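Local coordinates for protein fibrillarin-like rRNA/tRNA 2'-O-methyltransferase (Aeropyrum pernix, PDB 4DF3) that probably methylates ribose 2'-hydroxyls of rRNA and tRNA at sites chosen by a guide RNA, using S-adenosyl-L-methionine as methyl donor, at residues A[25-30]-A[52-57]. The protein carries 2 engineered substitutions. Sequence-based numbering, arbitrary orientation.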
loop_
_atom_site.group_PDB
_atom_site.type_symbol
_atom_site.label_atom_id
_atom_site.label_comp_id
_atom_site.label_asym_id
_atom_site.label_seq_id
_atom_site.Cartn_x
_atom_site.Cartn_y
_atom_site.Cartn_z
ATOM N N SER A 25 -2.770 24.654 -4.319
ATOM C CA SER A 25 -2.335 23.512 -3.466
ATOM C C SER A 25 -2.496 22.183 -4.266
ATOM O O SER A 25 -3.309 22.101 -5.223
ATOM C CB SER A 25 -3.052 23.462 -2.115
ATOM O OG SER A 25 -4.363 22.942 -2.189
ATOM N N LEU A 26 -1.680 21.192 -3.920
ATOM C CA LEU A 26 -1.578 20.043 -4.758
ATOM C C LEU A 26 -1.950 18.792 -3.958
ATOM O O LEU A 26 -1.789 18.744 -2.722
ATOM C CB LEU A 26 -0.164 19.927 -5.328
ATOM C CG LEU A 26 0.347 20.884 -6.433
ATOM C CD1 LEU A 26 1.850 20.565 -6.691
ATOM C CD2 LEU A 26 -0.431 20.758 -7.717
ATOM N N ARG A 27 -2.475 17.797 -4.690
ATOM C CA ARG A 27 -2.844 16.488 -4.107
ATOM C C ARG A 27 -2.437 15.418 -5.104
ATOM O O ARG A 27 -2.082 15.730 -6.226
ATOM C CB ARG A 27 -4.360 16.456 -3.914
ATOM C CG ARG A 27 -4.874 17.549 -3.003
ATOM C CD ARG A 27 -4.492 17.188 -1.553
ATOM N NE ARG A 27 -5.285 17.957 -0.607
ATOM C CZ ARG A 27 -5.177 19.277 -0.471
ATOM N NH1 ARG A 27 -4.253 19.948 -1.186
ATOM N NH2 ARG A 27 -5.963 19.901 0.409
ATOM N N ILE A 28 -2.418 14.154 -4.681
ATOM C CA ILE A 28 -2.260 13.074 -5.626
ATOM C C ILE A 28 -3.515 12.281 -5.633
ATOM O O ILE A 28 -4.318 12.372 -4.697
ATOM C CB ILE A 28 -1.063 12.161 -5.327
ATOM C CG1 ILE A 28 -1.079 11.724 -3.850
ATOM C CG2 ILE A 28 0.228 12.912 -5.734
ATOM C CD1 ILE A 28 0.001 10.607 -3.511
ATOM N N ALA A 29 -3.732 11.517 -6.717
ATOM C CA ALA A 29 -5.034 10.864 -6.865
ATOM C C ALA A 29 -4.781 9.634 -7.784
ATOM O O ALA A 29 -3.769 9.571 -8.463
ATOM C CB ALA A 29 -6.048 11.781 -7.510
ATOM N N THR A 30 -5.680 8.658 -7.722
ATOM C CA THR A 30 -5.632 7.578 -8.675
ATOM C C THR A 30 -6.928 7.650 -9.574
ATOM O O THR A 30 -7.885 8.279 -9.229
ATOM C CB THR A 30 -5.547 6.238 -7.999
ATOM O OG1 THR A 30 -6.564 6.138 -6.978
ATOM C CG2 THR A 30 -4.187 6.052 -7.464
ATOM N N TYR A 52 -11.361 10.699 -10.802
ATOM C CA TYR A 52 -10.146 10.419 -9.989
ATOM C C TYR A 52 -10.554 10.429 -8.535
ATOM O O TYR A 52 -11.455 11.174 -8.123
ATOM C CB TYR A 52 -9.056 11.506 -10.234
ATOM C CG TYR A 52 -8.580 11.497 -11.676
ATOM C CD1 TYR A 52 -7.505 10.762 -12.053
ATOM C CD2 TYR A 52 -9.264 12.259 -12.671
ATOM C CE1 TYR A 52 -7.066 10.716 -13.424
ATOM C CE2 TYR A 52 -8.828 12.237 -14.033
ATOM C CZ TYR A 52 -7.746 11.497 -14.377
ATOM O OH TYR A 52 -7.338 11.481 -15.671
ATOM N N ARG A 53 -9.823 9.665 -7.732
ATOM C CA ARG A 53 -10.106 9.536 -6.334
ATOM C C ARG A 53 -8.874 10.140 -5.624
ATOM O O ARG A 53 -7.768 9.640 -5.806
ATOM C CB ARG A 53 -10.193 8.055 -5.927
ATOM C CG ARG A 53 -11.347 7.204 -6.531
ATOM C CD ARG A 53 -11.175 5.717 -6.125
ATOM N NE ARG A 53 -11.142 5.571 -4.733
ATOM C CZ ARG A 53 -10.236 4.897 -4.037
ATOM N NH1 ARG A 53 -9.253 4.189 -4.613
ATOM N NH2 ARG A 53 -10.410 4.854 -2.754
ATOM N N GLU A 54 -9.079 11.165 -4.802
ATOM C CA GLU A 54 -7.976 11.677 -4.009
ATOM C C GLU A 54 -7.322 10.553 -3.151
ATOM O O GLU A 54 -8.010 9.784 -2.524
ATOM C CB GLU A 54 -8.435 12.835 -3.112
ATOM C CG GLU A 54 -7.320 13.434 -2.325
ATOM C CD GLU A 54 -7.861 14.565 -1.398
ATOM O OE1 GLU A 54 -8.661 14.294 -0.519
ATOM O OE2 GLU A 54 -7.565 15.739 -1.629
ATOM N N TRP A 55 -5.995 10.487 -3.182
ATOM C CA TRP A 55 -5.261 9.555 -2.414
ATOM C C TRP A 55 -4.650 10.339 -1.228
ATOM O O TRP A 55 -3.556 10.898 -1.327
ATOM C CB TRP A 55 -4.187 8.895 -3.257
ATOM C CG TRP A 55 -3.554 7.650 -2.617
ATOM C CD1 TRP A 55 -3.887 7.081 -1.436
ATOM C CD2 TRP A 55 -2.560 6.817 -3.208
ATOM N NE1 TRP A 55 -3.110 5.938 -1.222
ATOM C CE2 TRP A 55 -2.285 5.772 -2.293
ATOM C CE3 TRP A 55 -1.872 6.859 -4.441
ATOM C CZ2 TRP A 55 -1.367 4.772 -2.544
ATOM C CZ3 TRP A 55 -0.909 5.862 -4.700
ATOM C CH2 TRP A 55 -0.651 4.835 -3.734
ATOM N N ASN A 56 -5.344 10.302 -0.099
ATOM C CA ASN A 56 -4.987 11.230 1.003
ATOM C C ASN A 56 -3.857 10.598 1.825
ATOM O O ASN A 56 -4.059 9.548 2.420
ATOM C CB ASN A 56 -6.223 11.323 1.908
ATOM C CG ASN A 56 -6.024 12.279 3.090
ATOM O OD1 ASN A 56 -4.935 12.868 3.286
ATOM N ND2 ASN A 56 -7.105 12.485 3.857
ATOM N N ALA A 57 -2.656 11.188 1.820
ATOM C CA ALA A 57 -1.541 10.618 2.477
ATOM C C ALA A 57 -1.710 10.588 4.003
ATOM O O ALA A 57 -0.976 9.879 4.704
ATOM C CB ALA A 57 -0.268 11.420 2.089
HETATM O O HOH W 1 -3.317 13.724 -1.837
#
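Thr30 and Arg53 form an antiparallel hydrogen-bonded pair in the five-stranded N-terminal sheet of fibrillarin, the small domain that sits beside the Rossmann-like methyltransferase domain. Arg53 N reaches Thr30 O at 2.8 Å, and Thr30 N returns a bond to Arg53 O at 3.0 Å. This is the tight end. Ala29 and Glu54, the next pair, bring their CA atoms to 4.2 Å, and Trp55 N adds an almost straight bond (171°) to Ile28 O. Thr30 and Arg53 run side by side on the sheet face that meets helix 90-99, where Asp97 takes both Thr30 OG1 and Arg53 NH1, and Ser93 receives Arg53 NH2. With CG anti to the backbone N (chi1 -167°), Trp55 sets CE3 obliquely against Thr30 CG2 at 3.9 Å; its ring also stacks on that of His94, and the Trp55 side chain lies about 8 Å from the bound S-adenosylmethionine.

Toward Arg27 the strands splay and the contact loosens. The return link between Ile28 and Trp55 runs through a water, which accepts from Ile28 N and donates to Trp55 O. Beyond it, on the more exposed side, Arg27 bends at chi2 and sends NE to Glu54 OE2, a long salt bridge of 3.3 Å with the guanidinium and carboxylate planes nearly parallel (8° apart). A leucine in place of Arg27 would probably leave Glu54 OE2 with Arg43 as its salt-bridge partner, and Ser25 OG and Leu26 O without the guanidinium donor. The far end of the guanidinium is held within its own strand: Arg27 NH1 donates to Ser25 OG and, at 3.1 Å, to Leu26 O from above the carbonyl plane.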